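Local coordinates for protein beta 1-3 glucanase (Clostridium beijerinckii NCIMB 8052, PDB 5H4E) that probably hydrolyses beta-1,3-glucans through its glucanase domain of glycoside hydrolase family 64, at residues 164-167 and 171-174; 152-157 and 176-181; 13-16 and 22-25; 345-348 and 352-355. All blocks are in the same frame, centred on the assembly; numbering follows the deposited sequence.

Contacts 1 and 2 share strand 173-177 and are nested, the hairpin of contact 1 lying inside the loop that contact 2 closes; their centres are about 17 Å apart, and Ile164 N to Tyr176 O, at 2.9 Å, probably carries the strand pairing from one to the other. Contact 4 lies about 11 Å from contact 2 between centres and is joined to it by a probable hydrogen bond of 2.8 Å from Arg154 N to Tyr347 O. Contact 3 stands apart, its nearest atoms about 8 Å from contacts 1 and 2, yet its strand 9-16 belongs to the same mixed sheet as theirs. Contacts 2 and 4 are buried near the middle of the chain.

Contact 1 of 4, residues 164-167 and 171-174; sequences IQLV and GYNK
Leu166 and Lys174 exchange both backbone bonds of an antiparallel hydrogen-bonded pair: Leu166 N gives to Lys174 O at 2.8 Å, and Lys174 N gives back to Leu166 O at 3.1 Å. The tightly packed part lies on the face that carries the Leu166 side chain. There the leucine meets the ring of Tyr172 at about a right angle, with Leu166 CD2 3.7 Å from Tyr172 CE1. Tyr172 CG stands anti to the backbone N (chi1 -177°), which carries the ring back over the strand pair. Lys174 CG rests 3.7 Å above the ring plane of Tyr172, offset toward the rim, while Lys174 NZ continues to a salt bridge with Glu343. Tyr172 OH is satisfied by His362 N, and Leu148 and Ile150 of strand 147-151 pack on Leu166.

The other face is looser at its rim, where Asn173 is exposed and Gln165 partly so, although Val167 beside them is buried. The amide of Asn173 reaches back to the extended Gln165, whose NE2 donates to Asn173 OD1 at 2.8 Å. The bond is nearly straight (172°) and arrives on a lone pair in the carbonyl plane, although the two amide planes are turned 33° apart. Beside it, Val167 CG2 lies 3.8 Å from Asn173 ND2. Strands 162-168 and 173-177, antiparallel and joined by a short turn, form a beta hairpin whose second strand makes one edge of the five-stranded mixed sheet.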
loop_
_atom_site.group_PDB
_atom_site.type_symbol
_atom_site.label_atom_id
_atom_site.label_comp_id
_atom_site.label_asym_id
_atom_site.label_seq_id
_atom_site.Cartn_x
_atom_site.Cartn_y
_atom_site.Cartn_z
ATOM N N ILE A 164 -0.447 -1.162 -13.495
ATOM C CA ILE A 164 0.546 -0.225 -13.965
ATOM C C ILE A 164 1.521 -0.961 -14.869
ATOM O O ILE A 164 1.953 -2.074 -14.555
ATOM C CB ILE A 164 1.294 0.444 -12.772
ATOM C CG1 ILE A 164 0.292 1.176 -11.863
ATOM C CG2 ILE A 164 2.432 1.374 -13.272
ATOM C CD1 ILE A 164 0.889 1.643 -10.540
ATOM N N GLN A 165 1.842 -0.339 -15.995
ATOM C CA GLN A 165 2.915 -0.824 -16.860
ATOM C C GLN A 165 4.123 0.083 -16.730
ATOM O O GLN A 165 4.038 1.263 -17.043
ATOM C CB GLN A 165 2.462 -0.875 -18.320
ATOM C CG GLN A 165 3.602 -1.225 -19.300
ATOM C CD GLN A 165 3.186 -1.059 -20.758
ATOM O OE1 GLN A 165 2.151 -0.460 -21.052
ATOM N NE2 GLN A 165 3.986 -1.605 -21.673
ATOM N N LEU A 166 5.251 -0.460 -16.285
ATOM C CA LEU A 166 6.461 0.337 -16.174
ATOM C C LEU A 166 7.407 -0.041 -17.298
ATOM O O LEU A 166 7.690 -1.231 -17.515
ATOM C CB LEU A 166 7.154 0.138 -14.811
ATOM C CG LEU A 166 8.514 0.842 -14.675
ATOM C CD1 LEU A 166 8.365 2.366 -14.819
ATOM C CD2 LEU A 166 9.217 0.489 -13.356
ATOM N N VAL A 167 7.890 0.975 -18.004
ATOM C CA VAL A 167 8.748 0.771 -19.160
ATOM C C VAL A 167 10.083 1.465 -18.934
ATOM O O VAL A 167 10.133 2.683 -18.707
ATOM C CB VAL A 167 8.095 1.315 -20.459
ATOM C CG1 VAL A 167 9.044 1.137 -21.658
ATOM C CG2 VAL A 167 6.747 0.634 -20.704
ATOM N N GLY A 171 15.029 -1.929 -21.866
ATOM C CA GLY A 171 14.545 -3.294 -22.014
ATOM C C GLY A 171 13.419 -3.718 -21.090
ATOM O O GLY A 171 12.629 -4.602 -21.425
ATOM N N TYR A 172 13.331 -3.081 -19.930
ATOM C CA TYR A 172 12.363 -3.486 -18.908
ATOM C C TYR A 172 10.956 -3.107 -19.346
ATOM O O TYR A 172 10.709 -1.965 -19.742
ATOM C CB TYR A 172 12.705 -2.821 -17.576
ATOM C CG TYR A 172 11.832 -3.196 -16.404
ATOM C CD1 TYR A 172 10.679 -2.470 -16.109
ATOM C CD2 TYR A 172 12.192 -4.232 -15.552
ATOM C CE1 TYR A 172 9.893 -2.780 -15.024
ATOM C CE2 TYR A 172 11.408 -4.555 -14.449
ATOM C CZ TYR A 172 10.251 -3.817 -14.195
ATOM O OH TYR A 172 9.454 -4.121 -13.106
ATOM N N ASN A 173 10.041 -4.066 -19.284
ATOM C CA ASN A 173 8.652 -3.794 -19.637
ATOM C C ASN A 173 7.747 -4.770 -18.905
ATOM O O ASN A 173 7.585 -5.912 -19.339
ATOM C CB ASN A 173 8.442 -3.890 -21.162
ATOM C CG ASN A 173 7.192 -3.145 -21.629
ATOM O OD1 ASN A 173 6.173 -3.130 -20.943
ATOM N ND2 ASN A 173 7.280 -2.506 -22.788
ATOM N N LYS A 174 7.181 -4.325 -17.782
ATOM C CA LYS A 174 6.355 -5.185 -16.939
ATOM C C LYS A 174 5.054 -4.499 -16.534
ATOM O O LYS A 174 4.999 -3.281 -16.419
ATOM C CB LYS A 174 7.119 -5.607 -15.681
ATOM C CG LYS A 174 8.358 -6.456 -15.949
ATOM C CD LYS A 174 8.001 -7.761 -16.646
ATOM C CE LYS A 174 7.177 -8.677 -15.756
ATOM N NZ LYS A 174 6.901 -9.996 -16.417
#

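Contact 2 of 4, residues 152-157 and 176-181; sequences TTRVDQ and YGDTGT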
loop_
_atom_site.group_PDB
_atom_site.type_symbol
_atom_site.label_atom_id
_atom_site.label_comp_id
_atom_site.label_asym_id
_atom_site.label_seq_id
_atom_site.Cartn_x
_atom_site.Cartn_y
_atom_site.Cartn_z
ATOM N N THR A 152 0.802 -0.464 -7.535
ATOM C CA THR A 152 -0.572 -0.427 -7.040
ATOM C C THR A 152 -0.566 -0.917 -5.601
ATOM O O THR A 152 0.389 -1.571 -5.161
ATOM C CB THR A 152 -1.514 -1.321 -7.854
ATOM O OG1 THR A 152 -1.167 -2.702 -7.660
ATOM C CG2 THR A 152 -1.457 -0.989 -9.335
ATOM N N THR A 153 -1.629 -0.646 -4.852
ATOM C CA THR A 153 -1.653 -1.159 -3.496
ATOM C C THR A 153 -3.057 -1.537 -3.049
ATOM O O THR A 153 -4.000 -0.766 -3.235
ATOM C CB THR A 153 -1.053 -0.136 -2.502
ATOM O OG1 THR A 153 -1.197 -0.629 -1.168
ATOM C CG2 THR A 153 -1.737 1.233 -2.618
ATOM N N ARG A 154 -3.190 -2.732 -2.478
ATOM C CA ARG A 154 -4.445 -3.118 -1.839
ATOM C C ARG A 154 -4.251 -3.205 -0.336
ATOM O O ARG A 154 -4.958 -3.934 0.345
ATOM C CB ARG A 154 -4.964 -4.458 -2.380
ATOM C CG ARG A 154 -5.939 -4.308 -3.539
ATOM C CD ARG A 154 -5.258 -3.658 -4.738
ATOM N NE ARG A 154 -6.208 -3.256 -5.775
ATOM C CZ ARG A 154 -6.880 -2.110 -5.779
ATOM N NH1 ARG A 154 -6.714 -1.228 -4.791
ATOM N NH2 ARG A 154 -7.712 -1.837 -6.776
ATOM N N VAL A 155 -3.299 -2.449 0.191
ATOM C CA VAL A 155 -2.997 -2.529 1.615
ATOM C C VAL A 155 -4.145 -1.963 2.452
ATOM O O VAL A 155 -4.440 -2.476 3.524
ATOM C CB VAL A 155 -1.673 -1.803 1.922
ATOM C CG1 VAL A 155 -1.470 -1.642 3.424
ATOM C CG2 VAL A 155 -0.520 -2.594 1.309
ATOM N N ASP A 156 -4.818 -0.938 1.937
ATOM C CA ASP A 156 -5.938 -0.320 2.652
ATOM C C ASP A 156 -7.306 -0.731 2.108
ATOM O O ASP A 156 -8.279 -0.823 2.861
ATOM C CB ASP A 156 -5.828 1.212 2.599
ATOM C CG ASP A 156 -4.812 1.766 3.583
ATOM O OD1 ASP A 156 -4.273 0.996 4.385
ATOM O OD2 ASP A 156 -4.564 2.987 3.566
ATOM N N GLN A 157 -7.387 -0.977 0.803
ATOM C CA GLN A 157 -8.682 -1.153 0.154
ATOM C C GLN A 157 -8.601 -1.777 -1.241
ATOM O O GLN A 157 -7.530 -1.809 -1.866
ATOM C CB GLN A 157 -9.389 0.207 0.035
ATOM C CG GLN A 157 -8.582 1.154 -0.822
ATOM C CD GLN A 157 -9.380 2.334 -1.357
ATOM O OE1 GLN A 157 -10.179 2.938 -0.642
ATOM N NE2 GLN A 157 -9.153 2.672 -2.620
ATOM N N TYR A 176 1.995 -4.890 -13.587
ATOM C CA TYR A 176 1.461 -5.505 -12.373
ATOM C C TYR A 176 0.210 -4.768 -11.910
ATOM O O TYR A 176 0.167 -3.534 -11.924
ATOM C CB TYR A 176 2.484 -5.500 -11.239
ATOM C CG TYR A 176 3.737 -6.306 -11.482
ATOM C CD1 TYR A 176 3.738 -7.388 -12.358
ATOM C CD2 TYR A 176 4.912 -6.004 -10.810
ATOM C CE1 TYR A 176 4.889 -8.136 -12.570
ATOM C CE2 TYR A 176 6.072 -6.748 -11.013
ATOM C CZ TYR A 176 6.049 -7.812 -11.901
ATOM O OH TYR A 176 7.186 -8.562 -12.122
ATOM N N GLY A 177 -0.798 -5.529 -11.496
ATOM C CA GLY A 177 -2.002 -4.960 -10.915
ATOM C C GLY A 177 -3.176 -5.913 -11.008
ATOM O O GLY A 177 -2.987 -7.120 -11.221
ATOM N N ASP A 178 -4.384 -5.381 -10.816
ATOM C CA ASP A 178 -5.602 -6.197 -10.798
ATOM C C ASP A 178 -5.942 -6.763 -12.160
ATOM O O ASP A 178 -5.669 -6.136 -13.183
ATOM C CB ASP A 178 -6.804 -5.375 -10.327
ATOM C CG ASP A 178 -6.540 -4.646 -9.034
ATOM O OD1 ASP A 178 -5.904 -5.242 -8.143
ATOM O OD2 ASP A 178 -6.941 -3.474 -8.925
ATOM N N THR A 179 -6.601 -7.914 -12.164
ATOM C CA THR A 179 -7.235 -8.419 -13.380
ATOM C C THR A 179 -8.725 -8.556 -13.138
ATOM O O THR A 179 -9.138 -8.988 -12.063
ATOM C CB THR A 179 -6.686 -9.787 -13.811
ATOM O OG1 THR A 179 -7.002 -10.758 -12.800
ATOM C CG2 THR A 179 -5.192 -9.713 -13.989
ATOM N N GLY A 180 -9.533 -8.195 -14.132
ATOM C CA GLY A 180 -10.973 -8.358 -14.003
ATOM C C GLY A 180 -11.706 -7.050 -13.820
ATOM O O GLY A 180 -11.090 -6.023 -13.540
ATOM N N THR A 181 -13.027 -7.096 -13.987
ATOM C CA THR A 181 -13.889 -5.938 -13.758
ATOM C C THR A 181 -14.234 -5.772 -12.275
ATOM O O THR A 181 -14.144 -6.712 -11.478
ATOM C CB THR A 181 -15.219 -6.039 -14.542
ATOM O OG1 THR A 181 -16.064 -7.004 -13.901
ATOM C CG2 THR A 181 -14.983 -6.434 -16.001
HETATM O O HOH W 1 1.794 -2.123 -9.692
HETATM O O HOH W 2 -3.764 -3.347 -8.333
#
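Arg154 and Asp178 meet through nearly coplanar flat groups, the guanidinium and carboxylate planes lying 11° apart. The arginine can be followed outward. CB sets off toward 176-181, and a bend at the second torsion (chi2 63°) turns the chain so that CD comes 3.8 Å from Asp178 OD1. NE donates to that same Asp178 OD1 at 3.1 Å, on the syn lone pair and within the guanidinium plane; its second approach, to Asp178 OD2, is weak. CZ lies 3.4 Å from Asp178 OD2. NH2 gives the shortest bond, 2.8 Å to Asp178 OD2, met on the syn side but somewhat out of the carboxylate plane, and it has a second acidic partner in Glu137. NH1 turns back to its own segment and donates to Thr153 O at 3.2 Å, from above that carbonyl plane.

Two nitrogens thus hold two oxygens, which fixes the rotation of the carboxylate, and Tyr162 N adds a further bond to Asp178 OD2.

Beside this pair, two waters bridge the segments. One joins backbone atoms, accepting from Thr152 N and donating to Tyr176 O; the other joins side chains, bonding Thr152 OG1 at 2.8 Å and reaching Asp178 OD1 weakly. Thr152 CG2 comes 4.0 Å from Tyr176 O. Within the loop, Thr153 OG1 accepts from Val155 N at 3.1 Å, an ST turn. The core of the contact is a buried, side-on bidentate arginine-aspartate salt bridge, joining the loop after strand 147-151 to the chain just beyond strand 173-177.

Contact 3 of 4, residues 13-16 and 22-25; sequences VKNN and SNDQ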
loop_
_atom_site.group_PDB
_atom_site.type_symbol
_atom_site.label_atom_id
_atom_site.label_comp_id
_atom_site.label_asym_id
_atom_site.label_seq_id
_atom_site.Cartn_x
_atom_site.Cartn_y
_atom_site.Cartn_z
ATOM N N VAL A 13 -1.988 8.423 -17.577
ATOM C CA VAL A 13 -3.246 7.800 -17.159
ATOM C C VAL A 13 -3.958 7.259 -18.394
ATOM O O VAL A 13 -4.084 7.960 -19.405
ATOM C CB VAL A 13 -4.186 8.782 -16.400
ATOM C CG1 VAL A 13 -5.466 8.062 -15.955
ATOM C CG2 VAL A 13 -3.479 9.377 -15.179
ATOM N N LYS A 14 -4.390 6.002 -18.326
ATOM C CA LYS A 14 -5.192 5.408 -19.392
ATOM C C LYS A 14 -6.579 5.012 -18.883
ATOM O O LYS A 14 -6.714 4.239 -17.933
ATOM C CB LYS A 14 -4.478 4.192 -19.992
ATOM C CG LYS A 14 -5.219 3.546 -21.140
ATOM C CD LYS A 14 -5.093 4.346 -22.423
ATOM C CE LYS A 14 -5.871 3.669 -23.545
ATOM N NZ LYS A 14 -5.678 2.183 -23.500
ATOM N N ASN A 15 -7.608 5.534 -19.544
ATOM C CA ASN A 15 -9.000 5.290 -19.163
ATOM C C ASN A 15 -9.512 3.959 -19.701
ATOM O O ASN A 15 -9.794 3.831 -20.902
ATOM C CB ASN A 15 -9.860 6.457 -19.674
ATOM C CG ASN A 15 -11.319 6.384 -19.236
ATOM O OD1 ASN A 15 -11.786 5.379 -18.712
ATOM N ND2 ASN A 15 -12.044 7.466 -19.466
ATOM N N ASN A 16 -9.626 2.962 -18.823
ATOM C CA ASN A 16 -10.134 1.648 -19.227
ATOM C C ASN A 16 -11.467 1.322 -18.555
ATOM O O ASN A 16 -11.771 0.155 -18.291
ATOM C CB ASN A 16 -9.112 0.552 -18.912
ATOM C CG ASN A 16 -7.840 0.692 -19.727
ATOM O OD1 ASN A 16 -7.881 1.053 -20.905
ATOM N ND2 ASN A 16 -6.701 0.422 -19.102
ATOM N N SER A 22 -15.700 9.364 -18.318
ATOM C CA SER A 22 -14.926 10.004 -19.386
ATOM C C SER A 22 -13.652 10.583 -18.780
ATOM O O SER A 22 -13.535 10.654 -17.564
ATOM C CB SER A 22 -15.739 11.105 -20.073
ATOM O OG SER A 22 -16.039 12.140 -19.158
ATOM N N ASN A 23 -12.704 11.003 -19.611
ATOM C CA ASN A 23 -11.488 11.621 -19.092
ATOM C C ASN A 23 -11.773 12.934 -18.361
ATOM O O ASN A 23 -10.999 13.374 -17.503
ATOM C CB ASN A 23 -10.485 11.850 -20.222
ATOM C CG ASN A 23 -9.815 10.567 -20.668
ATOM O OD1 ASN A 23 -10.118 9.495 -20.156
ATOM N ND2 ASN A 23 -8.908 10.667 -21.625
ATOM N N ASP A 24 -12.896 13.554 -18.699
ATOM C CA ASP A 24 -13.365 14.741 -17.998
ATOM C C ASP A 24 -13.887 14.400 -16.592
ATOM O O ASP A 24 -14.178 15.294 -15.801
ATOM C CB ASP A 24 -14.463 15.428 -18.816
ATOM C CG ASP A 24 -14.641 16.879 -18.447
ATOM O OD1 ASP A 24 -13.645 17.640 -18.492
ATOM O OD2 ASP A 24 -15.778 17.259 -18.103
ATOM N N GLN A 25 -13.993 13.107 -16.288
ATOM C CA GLN A 25 -14.497 12.657 -14.991
ATOM C C GLN A 25 -13.430 11.921 -14.170
ATOM O O GLN A 25 -13.730 11.308 -13.140
ATOM C CB GLN A 25 -15.712 11.756 -15.192
ATOM C CG GLN A 25 -16.865 12.477 -15.876
ATOM C CD GLN A 25 -17.986 11.553 -16.290
ATOM O OE1 GLN A 25 -17.752 10.406 -16.674
ATOM N NE2 GLN A 25 -19.221 12.053 -16.223
#
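Asn15 and Asn23 are brought together by different first torsions. In Asn15, CG lies anti to the backbone N (chi1 -175°), extending the amide from the strand toward 22-25; in Asn23, CG is anti to the carbonyl carbon instead (chi1 -75°), which swings its amide oxygen back toward the strand. The result is one bond between side chains: Asn15 ND2 donates to Asn23 OD1 at 2.9 Å. The acceptor lies close to the amide plane of Asn15, whereas the donor is tilted 24° from the carbonyl plane of Asn23, and the two amide planes are turned moderately apart. Asn23 OD1 also sits 3.1 Å from Asn15 CB, so the oxygen lies alongside the base of the donor side chain as well as at its amide end.

In the fold, this pairing bridges the connection between strand 9-16 of the mixed sheet and strand 26-33 of the eight-stranded antiparallel sheet.

The rest of the Asn15 amide is engaged locally. Its OD1 bonds to Thr17 OG1, its strongest polar partner, and ND2 has a second acceptor in Tyr21 O. With both ends occupied, the amide is held against rotation. ND2 also lies 3.6 Å from Ser22 C, where the chain enters the turn. Residues 23-25 form a short 3-10 segment whose opening turn is closed twice: Gln25 N donates to Ser22 O at 2.8 Å, and Gln25 OE1 accepts from Ser22 N, also at 2.8 Å.

Contact 4 of 4, residues 345-348 and 352-355; sequences KSYG and DDVF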
loop_
_atom_site.group_PDB
_atom_site.type_symbol
_atom_site.label_atom_id
_atom_site.label_comp_id
_atom_site.label_asym_id
_atom_site.label_seq_id
_atom_site.Cartn_x
_atom_site.Cartn_y
_atom_site.Cartn_z
ATOM N N LYS A 345 1.006 -11.077 -8.471
ATOM C CA LYS A 345 1.751 -10.023 -7.787
ATOM C C LYS A 345 0.797 -8.979 -7.224
ATOM O O LYS A 345 0.057 -8.344 -7.970
ATOM C CB LYS A 345 2.735 -9.339 -8.730
ATOM C CG LYS A 345 3.718 -10.255 -9.415
ATOM C CD LYS A 345 4.899 -10.548 -8.537
ATOM C CE LYS A 345 6.007 -11.189 -9.370
ATOM N NZ LYS A 345 7.065 -11.756 -8.511
ATOM N N SER A 346 0.830 -8.773 -5.919
ATOM C CA SER A 346 -0.107 -7.830 -5.314
ATOM C C SER A 346 0.409 -7.330 -3.971
ATOM O O SER A 346 1.019 -8.096 -3.202
ATOM C CB SER A 346 -1.486 -8.496 -5.141
ATOM O OG SER A 346 -2.424 -7.608 -4.541
ATOM N N TYR A 347 0.185 -6.046 -3.689
ATOM C CA TYR A 347 0.362 -5.571 -2.324
ATOM C C TYR A 347 -0.919 -5.811 -1.525
ATOM O O TYR A 347 -1.759 -4.912 -1.409
ATOM C CB TYR A 347 0.727 -4.083 -2.285
ATOM C CG TYR A 347 2.185 -3.822 -1.987
ATOM C CD1 TYR A 347 2.733 -4.183 -0.756
ATOM C CD2 TYR A 347 2.998 -3.143 -2.904
ATOM C CE1 TYR A 347 4.069 -3.933 -0.465
ATOM C CE2 TYR A 347 4.339 -2.876 -2.613
ATOM C CZ TYR A 347 4.867 -3.276 -1.389
ATOM O OH TYR A 347 6.195 -3.025 -1.083
ATOM N N GLY A 348 -1.071 -7.016 -0.974
ATOM C CA GLY A 348 -2.277 -7.369 -0.232
ATOM C C GLY A 348 -2.192 -6.995 1.243
ATOM O O GLY A 348 -3.202 -6.916 1.943
ATOM N N ASP A 352 4.027 -7.469 1.839
ATOM C CA ASP A 352 3.827 -8.451 0.786
ATOM C C ASP A 352 5.005 -8.506 -0.187
ATOM O O ASP A 352 5.092 -9.428 -0.999
ATOM C CB ASP A 352 2.524 -8.170 0.027
ATOM C CG ASP A 352 1.690 -9.436 -0.194
ATOM O OD1 ASP A 352 2.268 -10.547 -0.185
ATOM O OD2 ASP A 352 0.456 -9.324 -0.361
ATOM N N ASP A 353 5.914 -7.534 -0.103
ATOM C CA ASP A 353 7.087 -7.537 -0.971
ATOM C C ASP A 353 8.167 -8.494 -0.442
ATOM O O ASP A 353 9.194 -8.714 -1.097
ATOM C CB ASP A 353 7.640 -6.109 -1.160
ATOM C CG ASP A 353 8.021 -5.435 0.145
ATOM O OD1 ASP A 353 7.338 -5.647 1.174
ATOM O OD2 ASP A 353 9.013 -4.679 0.131
ATOM N N VAL A 354 7.917 -9.086 0.727
ATOM C CA VAL A 354 8.803 -10.146 1.216
ATOM C C VAL A 354 8.816 -11.275 0.190
ATOM O O VAL A 354 7.759 -11.817 -0.150
ATOM C CB VAL A 354 8.382 -10.672 2.590
ATOM C CG1 VAL A 354 9.163 -11.930 2.934
ATOM C CG2 VAL A 354 8.628 -9.605 3.646
ATOM N N PHE A 355 10.021 -11.579 -0.314
ATOM C CA PHE A 355 10.247 -12.572 -1.362
ATOM C C PHE A 355 9.509 -12.216 -2.653
ATOM O O PHE A 355 9.149 -13.089 -3.441
ATOM C CB PHE A 355 9.869 -13.973 -0.872
ATOM C CG PHE A 355 10.911 -14.598 0.030
ATOM C CD1 PHE A 355 10.598 -14.979 1.327
ATOM C CD2 PHE A 355 12.208 -14.794 -0.426
ATOM C CE1 PHE A 355 11.561 -15.543 2.158
ATOM C CE2 PHE A 355 13.179 -15.363 0.396
ATOM C CZ PHE A 355 12.854 -15.736 1.689
#
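Asp352 OD2 is gripped by two donors, Gly348 N from the facing segment and His338 NE2 from helix 332-339. The Gly348 N to Asp352 OD2 bond is 2.8 Å long, with an angle of 146° at the hydrogen, and uses the anti lone pair of the carboxylate oxygen. Asp352 OD1 takes a salt bridge from Arg309, so both oxygens of this buried group are satisfied and its rotation is fixed. Ser346 O comes 3.1 Å from Asp352 OD2, but both are acceptors and no bond forms; the histidine and arginine probably offset this unfavourable approach. Gly348 N also makes a weak bond to Ser346 O at 3.2 Å.

The Tyr347 and Asp352 side chains run past one another, heading opposite ways, with Tyr347 CD1 4.1 Å from Asp352 CB. The far end of the tyrosine crosses Asp353 obliquely. With chi1 58° Asp353 CG is tucked between its backbone N and carbonyl carbon, which holds the carboxylate near the phenol, Tyr347 OH to Asp353 CG being 3.3 Å. Tyr347 OH to Asp353 OD2, 3.5 Å apart, has too poor an angle for a hydrogen bond.

Both segments belong to the loop between helix 332-339 and strand 361-363. Ser346 packs on Trp337 and His338 of that helix, Val354 lies against Ala301 and Ala305 of helix 294-309, and Tyr347 joins its backbone to Arg154 in the loop following strand 147-151.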